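Local coordinates for protein 3'-5' exonuclease crn-4 (Caenorhabditis elegans, PDB 5DK5) that removes nucleotides from the 3' ends of RNA and DNA as a metal-dependent DEDDh exonuclease and takes part in apoptotic DNA degradation, at residues E40-A45 / V66-N71; F62-K67 / D96-Q101; S223-P228 / F246-P251. All blocks are in the same frame, centred on the assembly; numbering follows the deposited sequence.

How the interactions relate
Interactions 1 and 2 lie in the nuclease domain, their centres 9 Å apart, and share Val-66 and Lys-67, which follow the outer strand of the sheet. Interaction 1 is buried and strongly polar: a carboxylate collects backbone N-H groups beside an antiparallel pairing of backbones. Interaction 2 lays helix 95-109 over the same edge of the sheet by apolar packing, partly open along its lysine and glutamine side. Interaction 3 stands apart, about 26 and 30 Å from the other two between centres, in the zinc-bearing C-terminal part. Nearer the surface, it relies on arginines that seek backbone carbonyls, the reverse of the chemistry in interaction 1.

Interaction 1 of 3, residues E40-A45 / V66-N71; sequences EVIQFA and VKPVLN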
loop_
_atom_site.group_PDB
_atom_site.type_symbol
_atom_site.label_atom_id
_atom_site.label_comp_id
_atom_site.label_asym_id
_atom_site.label_seq_id
_atom_site.Cartn_x
_atom_site.Cartn_y
_atom_site.Cartn_z
ATOM N N GLU B 40 4.085 -2.918 8.693
ATOM C CA GLU B 40 3.302 -2.648 9.895
ATOM C C GLU B 40 2.564 -3.903 10.336
ATOM O O GLU B 40 2.006 -4.617 9.507
ATOM C CB GLU B 40 2.293 -1.529 9.649
ATOM C CG GLU B 40 2.902 -0.196 9.286
ATOM C CD GLU B 40 1.850 0.812 8.880
ATOM O OE1 GLU B 40 1.386 0.753 7.721
ATOM O OE2 GLU B 40 1.475 1.655 9.723
ATOM N N VAL B 41 2.549 -4.159 11.641
ATOM C CA VAL B 41 1.823 -5.294 12.197
ATOM C C VAL B 41 0.328 -5.169 11.916
ATOM O O VAL B 41 -0.264 -4.115 12.149
ATOM C CB VAL B 41 2.044 -5.407 13.719
ATOM C CG1 VAL B 41 1.213 -6.544 14.310
ATOM C CG2 VAL B 41 3.516 -5.616 14.028
ATOM N N ILE B 42 -0.275 -6.249 11.423
ATOM C CA ILE B 42 -1.712 -6.277 11.153
ATOM C C ILE B 42 -2.403 -7.439 11.868
ATOM O O ILE B 42 -3.632 -7.501 11.914
ATOM C CB ILE B 42 -2.003 -6.363 9.640
ATOM C CG1 ILE B 42 -1.262 -7.545 9.012
ATOM C CG2 ILE B 42 -1.600 -5.059 8.957
ATOM C CD1 ILE B 42 -1.574 -7.747 7.542
ATOM N N GLN B 43 -1.617 -8.356 12.424
ATOM C CA GLN B 43 -2.161 -9.380 13.308
ATOM C C GLN B 43 -1.165 -9.740 14.407
ATOM O O GLN B 43 0.037 -9.861 14.165
ATOM C CB GLN B 43 -2.559 -10.631 12.525
ATOM C CG GLN B 43 -3.322 -11.643 13.370
ATOM C CD GLN B 43 -3.954 -12.748 12.548
ATOM O OE1 GLN B 43 -3.688 -12.884 11.353
ATOM N NE2 GLN B 43 -4.800 -13.547 13.189
ATOM N N PHE B 44 -1.694 -9.909 15.615
ATOM C CA PHE B 44 -0.905 -10.125 16.822
ATOM C C PHE B 44 -1.417 -11.389 17.512
ATOM O O PHE B 44 -2.475 -11.365 18.140
ATOM C CB PHE B 44 -1.023 -8.898 17.737
ATOM C CG PHE B 44 0.032 -8.806 18.807
ATOM C CD1 PHE B 44 0.714 -9.925 19.254
ATOM C CD2 PHE B 44 0.331 -7.578 19.378
ATOM C CE1 PHE B 44 1.676 -9.820 20.243
ATOM C CE2 PHE B 44 1.291 -7.468 20.365
ATOM C CZ PHE B 44 1.963 -8.587 20.799
ATOM N N ALA B 45 -0.668 -12.485 17.396
ATOM C CA ALA B 45 -1.131 -13.792 17.865
ATOM C C ALA B 45 -0.165 -14.439 18.854
ATOM O O ALA B 45 1.039 -14.517 18.605
ATOM C CB ALA B 45 -1.360 -14.720 16.681
ATOM N N VAL B 66 -4.731 -5.674 13.730
ATOM C CA VAL B 66 -4.170 -4.345 13.956
ATOM C C VAL B 66 -4.343 -3.486 12.707
ATOM O O VAL B 66 -4.078 -3.939 11.595
ATOM C CB VAL B 66 -2.674 -4.419 14.326
ATOM C CG1 VAL B 66 -2.111 -3.026 14.595
ATOM C CG2 VAL B 66 -2.467 -5.304 15.537
ATOM N N LYS B 67 -4.792 -2.248 12.894
ATOM C CA LYS B 67 -4.968 -1.329 11.779
ATOM C C LYS B 67 -3.657 -0.593 11.474
ATOM O O LYS B 67 -3.159 0.147 12.323
ATOM C CB LYS B 67 -6.075 -0.316 12.079
ATOM C CG LYS B 67 -6.351 0.644 10.919
ATOM C CD LYS B 67 -7.248 1.796 11.328
ATOM C CE LYS B 67 -8.687 1.354 11.491
ATOM N NZ LYS B 67 -9.556 2.476 11.941
ATOM N N PRO B 68 -3.095 -0.790 10.266
ATOM C CA PRO B 68 -1.900 -0.035 9.866
ATOM C C PRO B 68 -2.248 1.401 9.479
ATOM O O PRO B 68 -3.409 1.665 9.174
ATOM C CB PRO B 68 -1.379 -0.822 8.665
ATOM C CG PRO B 68 -2.597 -1.416 8.065
ATOM C CD PRO B 68 -3.543 -1.704 9.198
ATOM N N VAL B 69 -1.268 2.303 9.486
ATOM C CA VAL B 69 -1.522 3.721 9.218
ATOM C C VAL B 69 -0.690 4.279 8.062
ATOM O O VAL B 69 -1.027 5.322 7.504
ATOM C CB VAL B 69 -1.253 4.582 10.471
ATOM C CG1 VAL B 69 -2.189 4.180 11.603
ATOM C CG2 VAL B 69 0.202 4.462 10.910
ATOM N N LEU B 70 0.399 3.598 7.712
ATOM C CA LEU B 70 1.239 4.026 6.592
ATOM C C LEU B 70 0.689 3.497 5.270
ATOM O O LEU B 70 0.619 4.224 4.280
ATOM C CB LEU B 70 2.683 3.557 6.779
ATOM C CG LEU B 70 3.409 4.040 8.035
ATOM C CD1 LEU B 70 4.810 3.459 8.077
ATOM C CD2 LEU B 70 3.459 5.558 8.083
ATOM N N ASN B 71 0.317 2.221 5.268
ATOM C CA ASN B 71 -0.325 1.588 4.121
ATOM C C ASN B 71 -1.596 0.898 4.585
ATOM O O ASN B 71 -1.557 -0.204 5.135
ATOM C CB ASN B 71 0.618 0.596 3.445
ATOM C CG ASN B 71 1.805 1.279 2.794
ATOM O OD1 ASN B 71 1.678 1.892 1.733
ATOM N ND2 ASN B 71 2.968 1.177 3.427
HETATM O O HOH W 1 2.823 -0.587 5.916
#
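Ile-42 and Val-66 bring their CA atoms within 4.2 Å where strand 41-50 runs antiparallel to the chain at Val-66, and Val-66 N donates to Ile-42 O at 2.8 Å. On the other flank of strand 41-50, Glu-27 of strand 20-28, a magnesium ligand, is paired with two residues at once, Ile-42 and Gln-43, a classic beta bulge. Beyond Val-66 the chains part, and a side chain takes over from the backbone. Glu-40 has CG anti to its carbonyl carbon (chi1 -62°) and an extended chain beyond, which carries the carboxylate to the loop at 69-71. There Glu-40 OE2 accepts Val-69 N at 2.8 Å and Leu-70 N at 3.0 Å, on its syn side but from opposite faces of the carboxylate plane. The bond from Val-69 is nearly straight (168°). Glu-40 OE1 takes Asn-71 N at 3.1 Å, also syn, and a weak second bond from Leu-70 N. A water donates to OE1 and accepts from Asn-71 ND2, while Asn-71 OD1 is bound by Thr-73 N of the second subunit, which lies next to this loop. Apolar groups fill in the rest: Pro-68 CG meets Ile-42 CG2 at 3.9 Å, and Val-41 CG1 approaches Val-66 CG2 at 4.1 Å. Pro-68 CB, by contrast, is a ring carbon packed on the carboxylate at OE1. With a glutamine in place of Glu-40, an NH2 would face backbone N-H groups, and at least one of them would probably lose its acceptor and let the loop shift. Three successive amides converging on one buried carboxylate, fixed in both position and rotation, are likely to favour its ionised form.

Interaction 2 of 3, residues F62-K67 / D96-Q101; sequences FNKYVK and DVVYEQ
Gln-101, whose N donates to Val-97 O at 3.0 Å one helical turn back, meets Phe-62 and Lys-64 on the outer strand of the sheet. That bond belongs to the helix alone; between the two segments the contact is packing. Strand 62-65 and helix 96-101 run almost antiparallel (170°), with their axes 9.6 Å apart at the closest approach. Val-98 is central to the contact, one methyl toward Phe-62 and Lys-64, the other toward Tyr-65 and Val-66. Val-98 CG1 lies in the plane of the Phe-62 ring, at its edge, 4.0 Å from Phe-62 CZ, and also touches Lys-64 CB at 3.8 Å. Val-98 CG2 rests against Val-66 CG2 at 4.0 Å and near the backbone oxygen of Tyr-65. The Phe-62 ring swings out to the helix because CG is anti to the backbone N (chi1 -177°), and its far end reaches the Val-98 and Gln-101 carbonyl oxygens obliquely. One face of the Phe-62 ring carries Lys-64 CD, 3.6 Å above the plane and displaced toward the rim. The bent lysine chain then crosses Gln-101 at about a right angle, bringing Lys-64 CE to 3.8 Å from Gln-101 OE1. Phe-44 of the neighbouring strand meets Phe-62 edge to face, and Phe-102 and Trp-105 of the helix extend the aromatic cluster. The Tyr-65 side chain starts away from the helix, on the side of the sheet where Gln-43 lies. A helix laid along an antiparallel hairpin at the border of a mixed sheet, with aliphatic and aromatic side chains between them, fits the RNase H-like fold of DEDDh exonucleases.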
loop_
_atom_site.group_PDB
_atom_site.type_symbol
_atom_site.label_atom_id
_atom_site.label_comp_id
_atom_site.label_asym_id
_atom_site.label_seq_id
_atom_site.Cartn_x
_atom_site.Cartn_y
_atom_site.Cartn_z
ATOM N N PHE B 62 -3.817 -14.825 22.929
ATOM C CA PHE B 62 -4.051 -13.441 22.550
ATOM C C PHE B 62 -4.065 -13.376 21.030
ATOM O O PHE B 62 -3.109 -13.803 20.389
ATOM C CB PHE B 62 -2.964 -12.535 23.125
ATOM C CG PHE B 62 -3.174 -11.077 22.846
ATOM C CD1 PHE B 62 -3.931 -10.300 23.704
ATOM C CD2 PHE B 62 -2.606 -10.481 21.732
ATOM C CE1 PHE B 62 -4.126 -8.956 23.455
ATOM C CE2 PHE B 62 -2.796 -9.137 21.478
ATOM C CZ PHE B 62 -3.555 -8.373 22.341
ATOM N N ASN B 63 -5.144 -12.856 20.455
ATOM C CA ASN B 63 -5.300 -12.843 19.004
ATOM C C ASN B 63 -6.091 -11.627 18.534
ATOM O O ASN B 63 -7.320 -11.608 18.597
ATOM C CB ASN B 63 -5.979 -14.130 18.534
ATOM C CG ASN B 63 -5.962 -14.283 17.024
ATOM O OD1 ASN B 63 -5.298 -13.525 16.316
ATOM N ND2 ASN B 63 -6.689 -15.274 16.524
ATOM N N LYS B 64 -5.368 -10.618 18.058
ATOM C CA LYS B 64 -5.972 -9.360 17.640
ATOM C C LYS B 64 -5.486 -8.941 16.262
ATOM O O LYS B 64 -4.329 -9.162 15.903
ATOM C CB LYS B 64 -5.656 -8.252 18.650
ATOM C CG LYS B 64 -6.780 -7.938 19.630
ATOM C CD LYS B 64 -6.797 -8.893 20.802
ATOM C CE LYS B 64 -7.586 -8.311 21.964
ATOM N NZ LYS B 64 -8.992 -8.010 21.588
ATOM N N TYR B 65 -6.387 -8.344 15.492
ATOM C CA TYR B 65 -6.015 -7.662 14.263
ATOM C C TYR B 65 -5.508 -6.273 14.626
ATOM O O TYR B 65 -5.815 -5.763 15.705
ATOM C CB TYR B 65 -7.202 -7.575 13.304
ATOM C CG TYR B 65 -7.643 -8.914 12.764
ATOM C CD1 TYR B 65 -6.810 -9.655 11.939
ATOM C CD2 TYR B 65 -8.893 -9.437 13.073
ATOM C CE1 TYR B 65 -7.202 -10.878 11.439
ATOM C CE2 TYR B 65 -9.296 -10.662 12.576
ATOM C CZ TYR B 65 -8.445 -11.379 11.758
ATOM O OH TYR B 65 -8.831 -12.601 11.256
ATOM N N VAL B 66 -4.731 -5.674 13.730
ATOM C CA VAL B 66 -4.170 -4.345 13.956
ATOM C C VAL B 66 -4.343 -3.486 12.707
ATOM O O VAL B 66 -4.078 -3.939 11.595
ATOM C CB VAL B 66 -2.674 -4.419 14.326
ATOM C CG1 VAL B 66 -2.111 -3.026 14.595
ATOM C CG2 VAL B 66 -2.467 -5.304 15.537
ATOM N N LYS B 67 -4.792 -2.248 12.894
ATOM C CA LYS B 67 -4.968 -1.329 11.779
ATOM C C LYS B 67 -3.657 -0.593 11.474
ATOM O O LYS B 67 -3.159 0.147 12.323
ATOM C CB LYS B 67 -6.075 -0.316 12.079
ATOM C CG LYS B 67 -6.351 0.644 10.919
ATOM C CD LYS B 67 -7.248 1.796 11.328
ATOM C CE LYS B 67 -8.687 1.354 11.491
ATOM N NZ LYS B 67 -9.556 2.476 11.941
ATOM N N ASP B 96 -0.677 0.723 18.931
ATOM C CA ASP B 96 -0.466 1.240 20.279
ATOM C C ASP B 96 -1.562 0.762 21.230
ATOM O O ASP B 96 -1.293 0.449 22.390
ATOM C CB ASP B 96 -0.402 2.769 20.269
ATOM C CG ASP B 96 -1.601 3.403 19.594
ATOM O OD1 ASP B 96 -2.049 2.882 18.550
ATOM O OD2 ASP B 96 -2.093 4.429 20.110
ATOM N N VAL B 97 -2.791 0.694 20.732
ATOM C CA VAL B 97 -3.912 0.222 21.534
ATOM C C VAL B 97 -3.807 -1.282 21.774
ATOM O O VAL B 97 -3.965 -1.753 22.899
ATOM C CB VAL B 97 -5.255 0.533 20.856
ATOM C CG1 VAL B 97 -6.425 -0.011 21.680
ATOM C CG2 VAL B 97 -5.403 2.031 20.647
ATOM N N VAL B 98 -3.543 -2.028 20.708
ATOM C CA VAL B 98 -3.455 -3.479 20.795
ATOM C C VAL B 98 -2.281 -3.904 21.668
ATOM O O VAL B 98 -2.372 -4.884 22.406
ATOM C CB VAL B 98 -3.311 -4.112 19.401
ATOM C CG1 VAL B 98 -3.059 -5.610 19.503
ATOM C CG2 VAL B 98 -4.563 -3.842 18.578
ATOM N N TYR B 99 -1.176 -3.168 21.579
ATOM C CA TYR B 99 -0.011 -3.459 22.405
ATOM C C TYR B 99 -0.322 -3.208 23.876
ATOM O O TYR B 99 0.160 -3.925 24.750
ATOM C CB TYR B 99 1.193 -2.619 21.979
ATOM C CG TYR B 99 2.416 -2.867 22.836
ATOM C CD1 TYR B 99 3.156 -4.034 22.703
ATOM C CD2 TYR B 99 2.824 -1.940 23.787
ATOM C CE1 TYR B 99 4.268 -4.270 23.492
ATOM C CE2 TYR B 99 3.937 -2.166 24.575
ATOM C CZ TYR B 99 4.654 -3.331 24.423
ATOM O OH TYR B 99 5.762 -3.558 25.208
ATOM N N GLU B 100 -1.128 -2.185 24.143
ATOM C CA GLU B 100 -1.544 -1.885 25.506
ATOM C C GLU B 100 -2.433 -3.002 26.048
ATOM O O GLU B 100 -2.330 -3.380 27.215
ATOM C CB GLU B 100 -2.273 -0.541 25.555
ATOM C CG GLU B 100 -2.863 -0.185 26.909
ATOM C CD GLU B 100 -1.828 -0.162 28.019
ATOM O OE1 GLU B 100 -0.653 0.160 27.740
ATOM O OE2 GLU B 100 -2.190 -0.468 29.174
ATOM N N GLN B 101 -3.302 -3.533 25.192
ATOM C CA GLN B 101 -4.158 -4.652 25.567
ATOM C C GLN B 101 -3.315 -5.901 25.809
ATOM O O GLN B 101 -3.637 -6.730 26.660
ATOM C CB GLN B 101 -5.202 -4.918 24.481
ATOM C CG GLN B 101 -6.236 -3.807 24.330
ATOM C CD GLN B 101 -7.109 -3.973 23.099
ATOM O OE1 GLN B 101 -6.705 -4.585 22.111
ATOM N NE2 GLN B 101 -8.316 -3.426 23.155
#

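Interaction 3 of 3, residues S223-P228 / F246-P251; sequences SWRRQP and FERVLP. With IPA (isopropyl alcohol), chain N.
Hydrogen bonds from two arginines to backbone carbonyls carry this contact. Arg-225, bent at chi3 (-56°), turns the edge of its guanidinium to the last turn of helix 239-249 and the residues that follow it. Arg-225 NH1 is shared between Leu-250 O at 2.8 Å and Glu-247 O at 2.9 Å, both acceptors close to the guanidinium plane, and Arg-225 NH2 reaches Pro-251 O at 3.0 Å. Gln-286 OE1 takes a further bond from Arg-225 NH2. Arg-248 answers from the helix: its chain bends at chi2, and Arg-248 NH1 donates to Gln-227 O at 2.9 Å along a fairly straight line (163°). Waters extend this second grip, one linking Arg-248 NH2 to Pro-228 O, the other Arg-248 NH1 to Arg-225 O, weakly at the latter end.

Packing sets the two arginines side by side. The stems of Arg-225 and Arg-248 run past one another in opposing senses, Arg-225 CD 3.8 Å from Arg-248 CD, while the charged ends diverge to separate carbonyls. One face of the Arg-248 guanidinium lies over Arg-225 CA. The Trp-224 indole has Arg-225 CG over one face and presents its edge to Glu-247 CB, 3.8 Å from Trp-224 CH2; the Glu-247 carboxylate plane is steeply inclined to the ring.

The O2 hydroxyl of an isopropanol, probably from the crystallisation liquor, donates to Arg-226 O at 3.2 Å. The Arg-225 guanidinium thus ties Glu-247 O in the last turn of helix 239-249 to the carbonyls of the chain leaving it, joining them to the loop after Cys-220, a ligand of the four-cysteine zinc site.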
loop_
_atom_site.group_PDB
_atom_site.type_symbol
_atom_site.label_atom_id
_atom_site.label_comp_id
_atom_site.label_asym_id
_atom_site.label_seq_id
_atom_site.Cartn_x
_atom_site.Cartn_y
_atom_site.Cartn_z
ATOM N N SER B 223 30.451 -5.339 16.824
ATOM C CA SER B 223 31.687 -4.956 16.149
ATOM C C SER B 223 31.589 -5.104 14.630
ATOM O O SER B 223 32.274 -4.403 13.890
ATOM C CB SER B 223 32.858 -5.790 16.672
ATOM O OG SER B 223 34.072 -5.388 16.061
ATOM N N TRP B 224 30.739 -6.016 14.169
ATOM C CA TRP B 224 30.632 -6.289 12.738
ATOM C C TRP B 224 29.830 -5.218 11.990
ATOM O O TRP B 224 29.731 -5.263 10.763
ATOM C CB TRP B 224 30.012 -7.671 12.499
ATOM C CG TRP B 224 28.673 -7.878 13.137
ATOM C CD1 TRP B 224 28.425 -8.446 14.353
ATOM C CD2 TRP B 224 27.396 -7.533 12.589
ATOM N NE1 TRP B 224 27.074 -8.472 14.598
ATOM C CE2 TRP B 224 26.420 -7.916 13.531
ATOM C CE3 TRP B 224 26.982 -6.933 11.396
ATOM C CZ2 TRP B 224 25.057 -7.720 13.316
ATOM C CZ3 TRP B 224 25.630 -6.739 11.185
ATOM C CH2 TRP B 224 24.684 -7.131 12.141
ATOM N N ARG B 225 29.264 -4.262 12.726
ATOM C CA ARG B 225 28.580 -3.122 12.112
ATOM C C ARG B 225 29.493 -1.899 12.032
ATOM O O ARG B 225 29.093 -0.852 11.525
ATOM C CB ARG B 225 27.310 -2.762 12.889
ATOM C CG ARG B 225 26.180 -3.762 12.731
ATOM C CD ARG B 225 24.824 -3.129 13.016
ATOM N NE ARG B 225 24.753 -2.511 14.337
ATOM C CZ ARG B 225 23.648 -1.984 14.859
ATOM N NH1 ARG B 225 22.511 -2.003 14.177
ATOM N NH2 ARG B 225 23.676 -1.443 16.068
ATOM N N ARG B 226 30.716 -2.035 12.533
ATOM C CA ARG B 226 31.643 -0.909 12.589
ATOM C C ARG B 226 32.104 -0.494 11.196
ATOM O O ARG B 226 32.322 0.692 10.945
ATOM C CB ARG B 226 32.851 -1.251 13.464
ATOM C CG ARG B 226 32.493 -1.445 14.928
ATOM C CD ARG B 226 33.714 -1.698 15.798
ATOM N NE ARG B 226 34.495 -0.479 16.020
ATOM C CZ ARG B 226 35.694 -0.217 15.499
ATOM N NH1 ARG B 226 36.308 -1.085 14.704
ATOM N NH2 ARG B 226 36.288 0.933 15.783
ATOM N N GLN B 227 32.249 -1.464 10.296
ATOM C CA GLN B 227 32.616 -1.163 8.918
ATOM C C GLN B 227 31.350 -1.037 8.066
ATOM O O GLN B 227 30.413 -1.815 8.241
ATOM C CB GLN B 227 33.551 -2.233 8.342
ATOM C CG GLN B 227 32.971 -3.643 8.251
ATOM C CD GLN B 227 33.754 -4.525 7.292
ATOM O OE1 GLN B 227 33.798 -4.267 6.088
ATOM N NE2 GLN B 227 34.382 -5.569 7.824
ATOM N N PRO B 228 31.309 -0.044 7.157
ATOM C CA PRO B 228 30.145 0.134 6.278
ATOM C C PRO B 228 29.764 -1.116 5.488
ATOM O O PRO B 228 30.632 -1.862 5.040
ATOM C CB PRO B 228 30.596 1.246 5.328
ATOM C CG PRO B 228 31.563 2.036 6.119
ATOM C CD PRO B 228 32.287 1.046 6.986
ATOM N N PHE B 246 18.516 -4.112 6.803
ATOM C CA PHE B 246 17.747 -4.067 8.044
ATOM C C PHE B 246 18.658 -4.084 9.271
ATOM O O PHE B 246 18.398 -3.396 10.257
ATOM C CB PHE B 246 16.777 -5.251 8.118
ATOM C CG PHE B 246 15.793 -5.318 6.980
ATOM C CD1 PHE B 246 15.448 -4.185 6.265
ATOM C CD2 PHE B 246 15.210 -6.527 6.629
ATOM C CE1 PHE B 246 14.542 -4.253 5.223
ATOM C CE2 PHE B 246 14.303 -6.600 5.589
ATOM C CZ PHE B 246 13.970 -5.461 4.885
ATOM N N GLU B 247 19.724 -4.874 9.197
ATOM C CA GLU B 247 20.633 -5.055 10.327
ATOM C C GLU B 247 21.328 -3.756 10.719
ATOM O O GLU B 247 21.574 -3.507 11.900
ATOM C CB GLU B 247 21.682 -6.121 10.001
ATOM C CG GLU B 247 21.167 -7.553 10.077
ATOM C CD GLU B 247 22.138 -8.566 9.492
ATOM O OE1 GLU B 247 23.196 -8.154 8.972
ATOM O OE2 GLU B 247 21.840 -9.777 9.556
ATOM N N ARG B 248 21.644 -2.933 9.726
ATOM C CA ARG B 248 22.352 -1.682 9.968
ATOM C C ARG B 248 21.385 -0.567 10.357
ATOM O O ARG B 248 21.703 0.276 11.194
ATOM C CB ARG B 248 23.154 -1.275 8.729
ATOM C CG ARG B 248 24.063 -2.371 8.179
ATOM C CD ARG B 248 24.921 -3.018 9.261
ATOM N NE ARG B 248 25.918 -3.932 8.701
ATOM C CZ ARG B 248 27.159 -3.591 8.354
ATOM N NH1 ARG B 248 27.589 -2.343 8.500
ATOM N NH2 ARG B 248 27.978 -4.507 7.855
ATOM N N VAL B 249 20.203 -0.571 9.749
ATOM C CA VAL B 249 19.204 0.457 10.012
ATOM C C VAL B 249 18.638 0.334 11.424
ATOM O O VAL B 249 18.603 1.311 12.172
ATOM C CB VAL B 249 18.047 0.385 8.996
ATOM C CG1 VAL B 249 16.922 1.354 9.376
ATOM C CG2 VAL B 249 18.559 0.686 7.599
ATOM N N LEU B 250 18.192 -0.865 11.780
ATOM C CA LEU B 250 17.598 -1.090 13.092
ATOM C C LEU B 250 18.660 -0.943 14.183
ATOM O O LEU B 250 19.771 -1.455 14.036
ATOM C CB LEU B 250 16.949 -2.470 13.159
ATOM C CG LEU B 250 15.788 -2.692 12.187
ATOM C CD1 LEU B 250 15.384 -4.154 12.162
ATOM C CD2 LEU B 250 14.595 -1.819 12.556
ATOM N N PRO B 251 18.328 -0.239 15.280
ATOM C CA PRO B 251 19.324 0.017 16.333
ATOM C C PRO B 251 19.809 -1.235 17.064
ATOM O O PRO B 251 21.003 -1.337 17.345
ATOM C CB PRO B 251 18.583 0.950 17.301
ATOM C CG PRO B 251 17.141 0.740 17.021
ATOM C CD PRO B 251 17.051 0.439 15.564
HETATM C C1 IPA N . 28.749 2.446 12.112
HETATM C C2 IPA N . 29.099 3.061 10.773
HETATM C C3 IPA N . 28.707 2.119 9.658
HETATM O O2 IPA N . 30.486 3.290 10.707
HETATM O O HOH W 2 26.384 0.011 9.745
HETATM O O HOH W 3 30.443 -4.749 6.145
#